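Side-chain contacts in cytokinin riboside 5'-monophosphate phosphoribohydrolase (PDB 5WQ3), which is a LOG-type protein of the SLOG clan, folded as a Rossmann-like alpha/beta domain around a parallel beta-sheet: residues C[47-52]-C[151-156]; C[65-70]-C[125-130]; C[84-89]-C[115-120]. One frame throughout, in Å; residues are numbered along the deposited sequence. Where two conformers were deposited one is given.

Interaction 1: residues C[47-52]-C[151-156]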
ATOM      1  N   PRO C  47       3.012  34.028  47.332  1.00 18.38           N
ATOM      2  CA  PRO C  47       2.258  35.299  47.469  1.00 19.74           C
ATOM      3  C   PRO C  47       0.864  35.177  46.967  1.00 20.05           C
ATOM      4  O   PRO C  47      -0.094  35.543  47.650  1.00 16.52           O
ATOM      5  CB  PRO C  47       3.060  36.294  46.630  1.00 18.66           C
ATOM      6  CG  PRO C  47       4.460  35.777  46.723  1.00 19.04           C
ATOM      7  CD  PRO C  47       4.276  34.244  46.628  1.00 19.50           C
ATOM      8  N   TRP C  48       0.748  34.548  45.807  1.00 19.93           N
ATOM      9  CA  TRP C  48      -0.555  34.258  45.245  1.00 19.48           C
ATOM     10  C   TRP C  48      -1.350  33.265  46.054  1.00 18.36           C
ATOM     11  O   TRP C  48      -2.558  33.378  46.160  1.00 17.08           O
ATOM     12  CB  TRP C  48      -0.418  33.726  43.820  1.00 18.80           C
ATOM     13  CG  TRP C  48      -1.773  33.668  43.091  1.00 19.45           C
ATOM     14  CD1 TRP C  48      -2.420  32.567  42.695  1.00 20.29           C
ATOM     15  CD2 TRP C  48      -2.598  34.786  42.706  1.00 19.57           C
ATOM     16  NE1 TRP C  48      -3.615  32.917  42.042  1.00 21.27           N
ATOM     17  CE2 TRP C  48      -3.738  34.278  42.077  1.00 20.76           C
ATOM     18  CE3 TRP C  48      -2.479  36.185  42.862  1.00 22.39           C
ATOM     19  CZ2 TRP C  48      -4.748  35.084  41.592  1.00 21.02           C
ATOM     20  CZ3 TRP C  48      -3.453  36.984  42.325  1.00 23.92           C
ATOM     21  CH2 TRP C  48      -4.589  36.434  41.700  1.00 24.77           C
ATOM     22  N   ARG C  49      -0.685  32.266  46.598  0.50 18.62           N
ATOM     23  CA  ARG C  49      -1.382  31.316  47.461  0.50 21.33           C
ATOM     24  C   ARG C  49      -2.066  31.995  48.677  0.50 20.04           C
ATOM     25  O   ARG C  49      -3.196  31.681  49.023  0.50 20.15           O
ATOM     26  CB  ARG C  49      -0.392  30.300  47.981  0.50 22.78           C
ATOM     27  CG  ARG C  49      -0.976  29.411  49.043  0.50 26.18           C
ATOM     28  CD  ARG C  49      -0.627  28.008  48.653  0.50 30.63           C
ATOM     29  NE  ARG C  49      -1.288  27.033  49.478  0.50 32.75           N
ATOM     30  CZ  ARG C  49      -0.613  26.204  50.243  0.50 31.30           C
ATOM     31  NH1 ARG C  49       0.688  26.321  50.260  0.50 26.00           N
ATOM     32  NH2 ARG C  49      -1.258  25.311  51.009  0.50 32.49           N
ATOM     33  N   VAL C  50      -1.344  32.903  49.318  1.00 19.39           N
ATOM     34  CA  VAL C  50      -1.892  33.669  50.467  1.00 20.05           C
ATOM     35  C   VAL C  50      -3.108  34.522  50.038  1.00 18.82           C
ATOM     36  O   VAL C  50      -4.153  34.555  50.727  1.00 16.56           O
ATOM     37  CB  VAL C  50      -0.726  34.466  51.104  1.00 20.85           C
ATOM     38  CG1 VAL C  50      -1.186  35.652  51.874  1.00 21.23           C
ATOM     39  CG2 VAL C  50       0.122  33.491  51.976  1.00 22.00           C
ATOM     40  N   LEU C  51      -3.006  35.186  48.881  1.00 19.79           N
ATOM     41  CA  LEU C  51      -4.160  35.926  48.350  1.00 19.07           C
ATOM     42  C   LEU C  51      -5.347  35.000  48.076  1.00 17.78           C
ATOM     43  O   LEU C  51      -6.506  35.324  48.383  1.00 18.48           O
ATOM     44  CB  LEU C  51      -3.768  36.701  47.115  1.00 20.81           C
ATOM     45  CG  LEU C  51      -2.759  37.847  47.329  1.00 19.61           C
ATOM     46  CD1 LEU C  51      -2.426  38.531  46.021  1.00 20.34           C
ATOM     47  CD2 LEU C  51      -3.347  38.868  48.282  1.00 20.81           C
ATOM     48  N   ARG C  52      -5.071  33.850  47.482  1.00 18.57           N
ATOM     49  CA  ARG C  52      -6.118  32.890  47.168  1.00 20.01           C
ATOM     50  C   ARG C  52      -6.764  32.373  48.438  1.00 17.78           C
ATOM     51  O   ARG C  52      -7.997  32.282  48.534  1.00 18.00           O
ATOM     52  CB  ARG C  52      -5.584  31.703  46.424  1.00 21.86           C
ATOM     53  CG  ARG C  52      -5.306  31.942  44.998  1.00 26.84           C
ATOM     54  CD  ARG C  52      -5.185  30.615  44.285  1.00 34.21           C
ATOM     55  NE  ARG C  52      -6.439  29.884  44.168  1.00 33.30           N
ATOM     56  CZ  ARG C  52      -6.576  28.791  43.385  1.00 42.56           C
ATOM     57  NH1 ARG C  52      -7.739  28.166  43.265  1.00 38.56           N
ATOM     58  NH2 ARG C  52      -5.538  28.340  42.671  1.00 48.00           N
ATOM     59  N   TYR C 151      -9.151  24.929  49.124  1.00 20.81           N
ATOM     60  CA  TYR C 151      -8.339  24.665  50.278  1.00 21.81           C
ATOM     61  C   TYR C 151      -9.167  23.913  51.305  1.00 22.74           C
ATOM     62  O   TYR C 151     -10.124  24.449  51.863  1.00 21.93           O
ATOM     63  CB  TYR C 151      -7.852  25.991  50.839  1.00 22.81           C
ATOM     64  CG  TYR C 151      -6.891  26.636  49.862  1.00 25.71           C
ATOM     65  CD1 TYR C 151      -5.602  26.110  49.649  1.00 25.53           C
ATOM     66  CD2 TYR C 151      -7.261  27.750  49.147  1.00 27.86           C
ATOM     67  CE1 TYR C 151      -4.716  26.723  48.763  1.00 28.15           C
ATOM     68  CE2 TYR C 151      -6.387  28.324  48.227  1.00 28.10           C
ATOM     69  CZ  TYR C 151      -5.129  27.818  48.052  1.00 28.66           C
ATOM     70  OH  TYR C 151      -4.298  28.447  47.131  1.00 29.30           O
ATOM     71  N   PHE C 152      -8.803  22.661  51.548  1.00 24.15           N
ATOM     72  CA  PHE C 152      -9.445  21.791  52.542  1.00 27.02           C
ATOM     73  C   PHE C 152      -9.623  22.508  53.879  1.00 27.54           C
ATOM     74  O   PHE C 152     -10.672  22.454  54.501  1.00 30.52           O
ATOM     75  CB  PHE C 152      -8.536  20.567  52.673  1.00 33.63           C
ATOM     76  CG  PHE C 152      -9.217  19.321  53.061  1.00 40.33           C
ATOM     77  CD1 PHE C 152     -10.016  18.639  52.153  1.00 48.47           C
ATOM     78  CD2 PHE C 152      -9.007  18.765  54.336  1.00 52.98           C
ATOM     79  CE1 PHE C 152     -10.666  17.459  52.524  1.00 51.07           C
ATOM     80  CE2 PHE C 152      -9.628  17.567  54.705  1.00 50.22           C
ATOM     81  CZ  PHE C 152     -10.463  16.921  53.803  1.00 52.75           C
ATOM     82  N   PHE C 153      -8.629  23.282  54.287  1.00 29.16           N
ATOM     83  CA  PHE C 153      -8.666  23.920  55.590  1.00 28.37           C
ATOM     84  C   PHE C 153      -9.658  25.057  55.688  1.00 29.02           C
ATOM     85  O   PHE C 153     -10.239  25.254  56.740  1.00 23.57           O
ATOM     86  CB  PHE C 153      -7.282  24.359  56.088  1.00 30.24           C
ATOM     87  CG  PHE C 153      -6.507  25.184  55.111  1.00 32.42           C
ATOM     88  CD1 PHE C 153      -5.706  24.560  54.140  1.00 34.84           C
ATOM     89  CD2 PHE C 153      -6.577  26.559  55.126  1.00 31.03           C
ATOM     90  CE1 PHE C 153      -4.982  25.307  53.240  1.00 34.32           C
ATOM     91  CE2 PHE C 153      -5.874  27.316  54.215  1.00 33.21           C
ATOM     92  CZ  PHE C 153      -5.062  26.694  53.278  1.00 36.33           C
ATOM     93  N   ALA C 154      -9.876  25.791  54.598  1.00 27.24           N
ATOM     94  CA  ALA C 154     -10.947  26.757  54.587  1.00 25.61           C
ATOM     95  C   ALA C 154     -12.310  26.141  54.640  1.00 23.04           C
ATOM     96  O   ALA C 154     -13.205  26.628  55.336  1.00 22.79           O
ATOM     97  CB  ALA C 154     -10.876  27.628  53.379  1.00 24.00           C
ATOM     98  N   ARG C 155     -12.509  25.142  53.823  1.00 22.32           N
ATOM     99  CA  ARG C 155     -13.763  24.461  53.829  1.00 25.17           C
ATOM    100  C   ARG C 155     -14.100  23.922  55.252  1.00 28.88           C
ATOM    101  O   ARG C 155     -15.247  24.068  55.696  1.00 26.23           O
ATOM    102  CB  ARG C 155     -13.703  23.343  52.867  1.00 24.06           C
ATOM    103  CG  ARG C 155     -14.990  22.662  52.708  1.00 27.35           C
ATOM    104  CD  ARG C 155     -14.581  21.235  52.552  1.00 29.96           C
ATOM    105  NE  ARG C 155     -15.491  20.528  51.734  1.00 30.10           N
ATOM    106  CZ  ARG C 155     -15.415  19.240  51.557  1.00 27.85           C
ATOM    107  NH1 ARG C 155     -14.477  18.528  52.141  1.00 30.86           N
ATOM    108  NH2 ARG C 155     -16.304  18.677  50.831  1.00 28.32           N
ATOM    109  N   LYS C 156     -13.128  23.333  55.952  1.00 30.47           N
ATOM    110  CA  LYS C 156     -13.381  22.739  57.294  1.00 27.07           C
ATOM    111  C   LYS C 156     -13.734  23.809  58.326  1.00 26.63           C
ATOM    112  O   LYS C 156     -14.532  23.562  59.219  1.00 25.51           O
ATOM    113  CB  LYS C 156     -12.181  21.917  57.795  1.00 33.04           C
ATOM    114  CG  LYS C 156     -11.932  20.534  57.166  1.00 34.20           C
ATOM    115  CD  LYS C 156     -10.504  20.068  57.562  1.00 43.83           C
ATOM    116  CE  LYS C 156     -10.398  18.573  57.877  1.00 44.70           C
ATOM    117  NZ  LYS C 156      -9.148  18.225  58.644  1.00 39.39           N
TER

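Interaction 2: residues C[65-70]-C[125-130]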
ATOM      1  N   HIS C  65     -22.580  34.179  56.067  1.00 25.17           N
ATOM      2  CA  HIS C  65     -22.724  35.026  57.248  1.00 27.54           C
ATOM      3  C   HIS C  65     -24.153  34.965  57.776  1.00 26.46           C
ATOM      4  O   HIS C  65     -24.391  34.914  58.982  1.00 28.40           O
ATOM      5  CB  HIS C  65     -22.436  36.503  56.922  1.00 32.14           C
ATOM      6  CG  HIS C  65     -22.616  37.384  58.092  1.00 37.05           C
ATOM      7  ND1 HIS C  65     -21.849  37.260  59.237  1.00 38.04           N
ATOM      8  CD2 HIS C  65     -23.518  38.365  58.340  1.00 44.46           C
ATOM      9  CE1 HIS C  65     -22.257  38.141  60.137  1.00 42.84           C
ATOM     10  NE2 HIS C  65     -23.269  38.822  59.619  1.00 44.81           N
ATOM     11  N   GLU C  66     -25.098  35.013  56.878  1.00 24.70           N
ATOM     12  CA  GLU C  66     -26.490  35.079  57.282  1.00 31.33           C
ATOM     13  C   GLU C  66     -27.169  33.747  57.574  1.00 29.39           C
ATOM     14  O   GLU C  66     -28.379  33.694  57.810  1.00 32.81           O
ATOM     15  CB  GLU C  66     -27.265  35.834  56.227  1.00 36.46           C
ATOM     16  CG  GLU C  66     -26.658  37.238  56.030  1.00 48.22           C
ATOM     17  CD  GLU C  66     -27.590  38.193  55.332  1.00 62.23           C
ATOM     18  OE1 GLU C  66     -28.654  37.741  54.815  1.00 73.09           O
ATOM     19  OE2 GLU C  66     -27.246  39.403  55.314  1.00 70.82           O
ATOM     20  N   MET C  67     -26.424  32.671  57.568  1.00 25.80           N
ATOM     21  CA  MET C  67     -27.035  31.317  57.684  1.00 23.72           C
ATOM     22  C   MET C  67     -27.974  31.226  58.883  1.00 20.91           C
ATOM     23  O   MET C  67     -27.689  31.711  59.964  1.00 20.88           O
ATOM     24  CB  MET C  67     -25.967  30.228  57.826  1.00 24.52           C
ATOM     25  CG  MET C  67     -25.323  29.714  56.575  1.00 26.25           C
ATOM     26  SD  MET C  67     -26.378  28.663  55.525  1.00 29.55           S
ATOM     27  CE  MET C  67     -26.640  27.167  56.437  1.00 29.55           C
ATOM     28  N   PRO C  68     -29.111  30.589  58.687  1.00 21.75           N
ATOM     29  CA  PRO C  68     -29.936  30.204  59.814  1.00 22.67           C
ATOM     30  C   PRO C  68     -29.315  28.999  60.564  1.00 23.14           C
ATOM     31  O   PRO C  68     -28.325  28.441  60.140  1.00 23.68           O
ATOM     32  CB  PRO C  68     -31.224  29.723  59.121  1.00 22.92           C
ATOM     33  CG  PRO C  68     -30.722  29.137  57.822  1.00 23.40           C
ATOM     34  CD  PRO C  68     -29.620  30.065  57.405  1.00 20.70           C
ATOM     35  N   LYS C  69     -29.928  28.588  61.659  1.00 21.19           N
ATOM     36  CA  LYS C  69     -29.408  27.436  62.387  1.00 21.90           C
ATOM     37  C   LYS C  69     -29.258  26.206  61.449  1.00 18.13           C
ATOM     38  O   LYS C  69     -30.041  26.016  60.515  1.00 17.47           O
ATOM     39  CB  LYS C  69     -30.258  27.172  63.626  1.00 22.19           C
ATOM     40  CG  LYS C  69     -31.581  26.512  63.292  1.00 25.95           C
ATOM     41  CD  LYS C  69     -32.245  26.181  64.640  1.00 28.46           C
ATOM     42  CE  LYS C  69     -33.703  25.894  64.450  1.00 33.99           C
ATOM     43  NZ  LYS C  69     -34.279  25.846  65.803  1.00 41.97           N
ATOM     44  N   ALA C  70     -28.224  25.395  61.680  1.00 17.66           N
ATOM     45  CA  ALA C  70     -27.764  24.405  60.724  1.00 17.52           C
ATOM     46  C   ALA C  70     -27.065  23.244  61.377  1.00 17.76           C
ATOM     47  O   ALA C  70     -26.446  23.422  62.435  1.00 17.75           O
ATOM     48  CB  ALA C  70     -26.855  25.061  59.682  1.00 19.41           C
ATOM     49  N   LEU C 125     -33.490  24.441  53.551  1.00 28.60           N
ATOM     50  CA  LEU C 125     -32.234  24.955  52.984  1.00 28.22           C
ATOM     51  C   LEU C 125     -31.169  23.852  52.951  1.00 27.08           C
ATOM     52  O   LEU C 125     -30.732  23.367  54.017  1.00 24.30           O
ATOM     53  CB  LEU C 125     -31.696  26.105  53.813  1.00 27.60           C
ATOM     54  CG  LEU C 125     -30.426  26.785  53.292  1.00 29.45           C
ATOM     55  CD1 LEU C 125     -30.541  27.259  51.858  1.00 28.72           C
ATOM     56  CD2 LEU C 125     -30.121  27.946  54.203  1.00 26.67           C
ATOM     57  N   SER C 126     -30.768  23.495  51.728  1.00 23.25           N
ATOM     58  CA  SER C 126     -29.733  22.528  51.492  1.00 25.65           C
ATOM     59  C   SER C 126     -28.442  23.169  50.978  1.00 24.78           C
ATOM     60  O   SER C 126     -28.391  23.786  49.898  1.00 23.79           O
ATOM     61  CB  SER C 126     -30.217  21.529  50.481  1.00 27.50           C
ATOM     62  OG  SER C 126     -29.131  20.813  49.973  1.00 31.00           O
ATOM     63  N   VAL C 127     -27.391  22.972  51.735  1.00 23.44           N
ATOM     64  CA  VAL C 127     -26.110  23.664  51.501  1.00 24.98           C
ATOM     65  C   VAL C 127     -25.068  22.623  51.190  1.00 24.52           C
ATOM     66  O   VAL C 127     -25.061  21.578  51.820  1.00 24.23           O
ATOM     67  CB  VAL C 127     -25.631  24.444  52.740  1.00 23.64           C
ATOM     68  CG1 VAL C 127     -24.367  25.244  52.428  1.00 23.36           C
ATOM     69  CG2 VAL C 127     -26.745  25.310  53.281  1.00 24.16           C
ATOM     70  N   GLY C 128     -24.190  22.962  50.242  1.00 24.80           N
ATOM     71  CA  GLY C 128     -23.055  22.121  49.819  1.00 24.42           C
ATOM     72  C   GLY C 128     -21.776  22.938  49.725  1.00 23.97           C
ATOM     73  O   GLY C 128     -21.667  23.942  48.935  1.00 22.03           O
ATOM     74  N   LEU C 129     -20.785  22.529  50.499  1.00 22.15           N
ATOM     75  CA  LEU C 129     -19.498  23.240  50.516  1.00 20.58           C
ATOM     76  C   LEU C 129     -18.527  22.244  49.970  1.00 23.93           C
ATOM     77  O   LEU C 129     -18.067  21.363  50.683  1.00 22.29           O
ATOM     78  CB  LEU C 129     -19.106  23.690  51.899  1.00 20.83           C
ATOM     79  CG  LEU C 129     -20.158  24.390  52.791  1.00 21.87           C
ATOM     80  CD1 LEU C 129     -19.538  24.804  54.113  1.00 21.19           C
ATOM     81  CD2 LEU C 129     -20.794  25.609  52.146  1.00 23.90           C
ATOM     82  N   GLY C 130     -18.295  22.336  48.655  1.00 26.51           N
ATOM     83  CA  GLY C 130     -17.470  21.375  47.983  1.00 25.76           C
ATOM     84  C   GLY C 130     -15.988  21.613  48.100  1.00 26.45           C
ATOM     85  O   GLY C 130     -15.513  22.745  48.353  1.00 24.45           O
TER

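Interaction 3: residues C[84-89]-C[115-120]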
ATOM      1  N   PRO C  84     -29.223   0.920  52.115  1.00 33.75           N
ATOM      2  CA  PRO C  84     -29.999   1.464  53.276  1.00 32.03           C
ATOM      3  C   PRO C  84     -29.460   2.783  53.880  1.00 31.62           C
ATOM      4  O   PRO C  84     -30.248   3.651  54.167  1.00 32.53           O
ATOM      5  CB  PRO C  84     -29.944   0.359  54.339  1.00 32.61           C
ATOM      6  CG  PRO C  84     -29.461  -0.860  53.624  1.00 37.62           C
ATOM      7  CD  PRO C  84     -28.798  -0.477  52.331  1.00 36.60           C
ATOM      8  N   TYR C  85     -28.150   2.916  54.080  1.00 28.83           N
ATOM      9  CA  TYR C  85     -27.569   4.170  54.520  1.00 27.15           C
ATOM     10  C   TYR C  85     -27.978   5.363  53.720  1.00 26.49           C
ATOM     11  O   TYR C  85     -28.191   6.439  54.296  1.00 29.29           O
ATOM     12  CB  TYR C  85     -26.068   4.129  54.450  1.00 26.41           C
ATOM     13  CG  TYR C  85     -25.400   3.065  55.227  1.00 25.46           C
ATOM     14  CD1 TYR C  85     -26.057   2.329  56.217  1.00 29.14           C
ATOM     15  CD2 TYR C  85     -24.074   2.779  54.977  1.00 27.81           C
ATOM     16  CE1 TYR C  85     -25.384   1.352  56.939  1.00 28.13           C
ATOM     17  CE2 TYR C  85     -23.393   1.832  55.714  1.00 26.58           C
ATOM     18  CZ  TYR C  85     -24.050   1.095  56.643  1.00 29.52           C
ATOM     19  OH  TYR C  85     -23.314   0.152  57.324  1.00 31.44           O
ATOM     20  N   TYR C  86     -28.028   5.231  52.394  1.00 27.63           N
ATOM     21  CA  TYR C  86     -28.490   6.310  51.523  1.00 26.55           C
ATOM     22  C   TYR C  86     -29.925   6.690  51.919  1.00 31.72           C
ATOM     23  O   TYR C  86     -30.272   7.872  52.064  1.00 28.37           O
ATOM     24  CB  TYR C  86     -28.399   5.967  50.029  1.00 27.31           C
ATOM     25  CG  TYR C  86     -28.582   7.156  49.092  1.00 25.32           C
ATOM     26  CD1 TYR C  86     -29.828   7.698  48.860  1.00 27.77           C
ATOM     27  CD2 TYR C  86     -27.500   7.769  48.479  1.00 25.48           C
ATOM     28  CE1 TYR C  86     -30.007   8.790  47.998  1.00 24.52           C
ATOM     29  CE2 TYR C  86     -27.672   8.889  47.628  1.00 26.53           C
ATOM     30  CZ  TYR C  86     -28.933   9.395  47.406  1.00 26.73           C
ATOM     31  OH  TYR C  86     -29.147  10.504  46.573  1.00 28.24           O
ATOM     32  N   LYS C  87     -30.762   5.683  52.104  1.00 31.90           N
ATOM     33  CA  LYS C  87     -32.168   5.973  52.404  1.00 34.60           C
ATOM     34  C   LYS C  87     -32.321   6.675  53.788  1.00 30.54           C
ATOM     35  O   LYS C  87     -33.122   7.637  53.956  1.00 27.31           O
ATOM     36  CB  LYS C  87     -32.992   4.697  52.344  1.00 37.03           C
ATOM     37  CG  LYS C  87     -34.474   4.882  52.630  1.00 49.31           C
ATOM     38  CD  LYS C  87     -35.183   3.516  52.565  1.00 57.57           C
ATOM     39  CE  LYS C  87     -36.445   3.434  53.422  1.00 57.33           C
ATOM     40  NZ  LYS C  87     -37.634   3.782  52.607  1.00 55.39           N
ATOM     41  N   ALA C  88     -31.550   6.185  54.745  1.00 25.57           N
ATOM     42  CA  ALA C  88     -31.416   6.821  56.041  1.00 29.10           C
ATOM     43  C   ALA C  88     -30.957   8.304  55.906  1.00 29.23           C
ATOM     44  O   ALA C  88     -31.570   9.222  56.468  1.00 26.66           O
ATOM     45  CB  ALA C  88     -30.451   6.007  56.911  1.00 28.10           C
ATOM     46  N   GLY C  89     -29.923   8.534  55.117  1.00 28.26           N
ATOM     47  CA  GLY C  89     -29.464   9.930  54.869  1.00 27.90           C
ATOM     48  C   GLY C  89     -30.556  10.838  54.334  1.00 26.90           C
ATOM     49  O   GLY C  89     -30.635  11.981  54.741  1.00 27.84           O
ATOM     50  N   PRO C 115     -28.498  13.534  52.277  1.00 22.43           N
ATOM     51  CA  PRO C 115     -29.232  14.434  53.159  1.00 23.58           C
ATOM     52  C   PRO C 115     -29.526  15.702  52.421  1.00 23.25           C
ATOM     53  O   PRO C 115     -30.462  16.387  52.814  1.00 24.84           O
ATOM     54  CB  PRO C 115     -28.257  14.665  54.368  1.00 23.77           C
ATOM     55  CG  PRO C 115     -26.993  13.984  53.998  1.00 22.00           C
ATOM     56  CD  PRO C 115     -27.228  13.057  52.856  1.00 21.24           C
ATOM     57  N   ASN C 116     -28.792  16.011  51.344  1.00 24.10           N
ATOM     58  CA  ASN C 116     -29.099  17.269  50.582  1.00 25.19           C
ATOM     59  C   ASN C 116     -30.463  17.030  49.860  1.00 27.14           C
ATOM     60  O   ASN C 116     -31.354  17.873  49.825  1.00 27.04           O
ATOM     61  CB  ASN C 116     -28.043  17.613  49.527  1.00 26.17           C
ATOM     62  CG  ASN C 116     -26.783  18.233  50.080  1.00 26.87           C
ATOM     63  OD1 ASN C 116     -25.686  17.753  49.798  1.00 26.84           O
ATOM     64  ND2 ASN C 116     -26.908  19.324  50.810  1.00 27.12           N
ATOM     65  N   LYS C 117     -30.602  15.860  49.285  1.00 30.11           N
ATOM     66  CA  LYS C 117     -31.845  15.448  48.658  1.00 31.57           C
ATOM     67  C   LYS C 117     -33.006  15.559  49.646  1.00 31.79           C
ATOM     68  O   LYS C 117     -33.971  16.246  49.373  1.00 32.19           O
ATOM     69  CB  LYS C 117     -31.726  14.010  48.156  1.00 32.02           C
ATOM     70  CG  LYS C 117     -32.997  13.519  47.509  1.00 35.88           C
ATOM     71  CD  LYS C 117     -32.823  12.151  46.875  1.00 38.18           C
ATOM     72  CE  LYS C 117     -33.998  11.844  45.946  1.00 42.15           C
ATOM     73  NZ  LYS C 117     -33.754  10.514  45.336  1.00 45.20           N
ATOM     74  N   GLY C 118     -32.911  14.845  50.772  1.00 30.78           N
ATOM     75  CA  GLY C 118     -33.902  14.975  51.846  1.00 30.31           C
ATOM     76  C   GLY C 118     -34.325  16.386  52.146  1.00 31.16           C
ATOM     77  O   GLY C 118     -35.518  16.702  52.117  1.00 29.14           O
ATOM     78  N   ALA C 119     -33.350  17.243  52.448  1.00 25.71           N
ATOM     79  CA  ALA C 119     -33.617  18.624  52.803  1.00 27.58           C
ATOM     80  C   ALA C 119     -34.234  19.458  51.691  1.00 30.42           C
ATOM     81  O   ALA C 119     -35.136  20.271  51.934  1.00 30.59           O
ATOM     82  CB  ALA C 119     -32.352  19.286  53.224  1.00 27.13           C
ATOM     83  N   SER C 120     -33.694  19.313  50.492  1.00 34.53           N
ATOM     84  CA  SER C 120     -34.142  20.122  49.361  1.00 35.45           C
ATOM     85  C   SER C 120     -35.592  19.754  49.032  1.00 35.32           C
ATOM     86  O   SER C 120     -36.449  20.607  48.876  1.00 34.33           O
ATOM     87  CB  SER C 120     -33.258  19.892  48.137  1.00 35.00           C
ATOM     88  OG  SER C 120     -33.423  20.994  47.242  1.00 35.30           O
TER

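Interaction 1: residues C[47-52]-C[151-156]
Y151 reaches across to the turn of helix 46-64 that carries R49 and R52, and this buried tyrosine with R52 at its hydroxyl makes the enclosed part of the contact. The tyrosine has CG anti to its own carbonyl carbon (chi1 -67°), which sends the ring out toward the other helix. There OH sits 3.6 Å from R52 CB, with that carbon near the plane of the ring at its edge. R52 CD comes almost as close to the hydroxyl, 3.7 Å from Y151 OH, and the two side chains cross at about a right angle. Y151 is also the N-cap residue of helix 152-162, which follows strand 145-149 at one margin of the Rossmann-like sheet; its backbone N is hydrogen-bonded to E56 OE1 farther along the long N-terminal helix. Behind the ring, Y151 CB rests over one face of F153, offset toward the rim. R49, by contrast, is exposed and was modelled in two conformers, so its contacts hold for one of them and are to that extent doubtful. In that conformer the chain bends at chi2 and puts NE 3.5 Å from Y151 CE1, the guanidinium turned 24° from the phenol plane.

Interaction 2: residues C[65-70]-C[125-130]
The P68 ring is met at its CG-CD bond, not squarely over a face, by one methyl of L125: CD2 lies 3.9 Å from P68 CG and equally far from P68 CD. No aromatic ring takes part, so the rest is aliphatic and sulfur packing. In the Rossmann-like fold the two segments belong to strands that are not direct neighbours. Residues 65-70 lead from helix 46-64 into strand 70-74, while 125-130 run into strand 126-131, and strand 102-105 lies between them in the sheet. The contact therefore bridges over that middle strand, and both M67 and L125 also touch A102 on it. L125 and V127 point toward the loop, whereas S126 between them points away and hydrogen-bonds the carbonyl of Y142. M67 does most of the reaching. The chain does not set off toward the strand, but bends at chi2 (-72°) and chi3 (-68°) curl the thioether round to it. The sulfur faces two methyls, SD being 4.0 Å from L125 CD2 and 4.1 Å from V127 CG2. The M67 and V127 side chains run past each other in opposite directions, M67 CE ending 3.7 Å from V127 CG2.

Interaction 3: residues C[84-89]-C[115-120]
Y86 and K117 both hold CG anti to the backbone N (chi1 -167° and 179°), and the lysine stays extended beyond it, which brings the phenol end up to the middle of the aliphatic chain. Y86 OH lies 4.0 Å from K117 CD, the two side chains crossing at about a right angle. This is a van der Waals touch; the polar partner of the hydroxyl is E113 OE1, one turn back from K117, where it forms a hydrogen bond. The tighter part of the contact is made by backbone. G89 has no side chain to hold the helices apart, and its CA comes within 4.8 Å of P115 CA. G89 O then receives a CA-H...O contact from P115 CA at 3.2 Å, bent at the hydrogen to 132°, and P115 CB lies 3.6 Å from the same G89 O. The two helices belong to successive beta-alpha-beta crossovers: helix 84-98 leads from strand 70-74 to strand 102-105, and helix 113-121 from there to strand 126-131, with P115 packed on V103 and T105 of the shared strand.

In the fold
From the N terminus, the long helix 46-64 comes first, and its opening turns pair with residues 151-156, closing the widest loop, that of interaction 1. Interaction 2 begins just after this helix and closes at strand 126-131, wholly within that loop. Interaction 3, linking helices 84-98 and 113-121, lies within interaction 2 in turn, so the three lie one within another along the chain and none cross. Neighbouring levels also touch: R155 NE of interaction 1 reaches L129 O of interaction 2, while N116 ND2 of interaction 3 reaches S126 OG and V127 O. Strand 126-131 thus joins all three, whereas interactions 1 and 3 sit on opposite sides of the chain's centre, about 30 Å apart between centres.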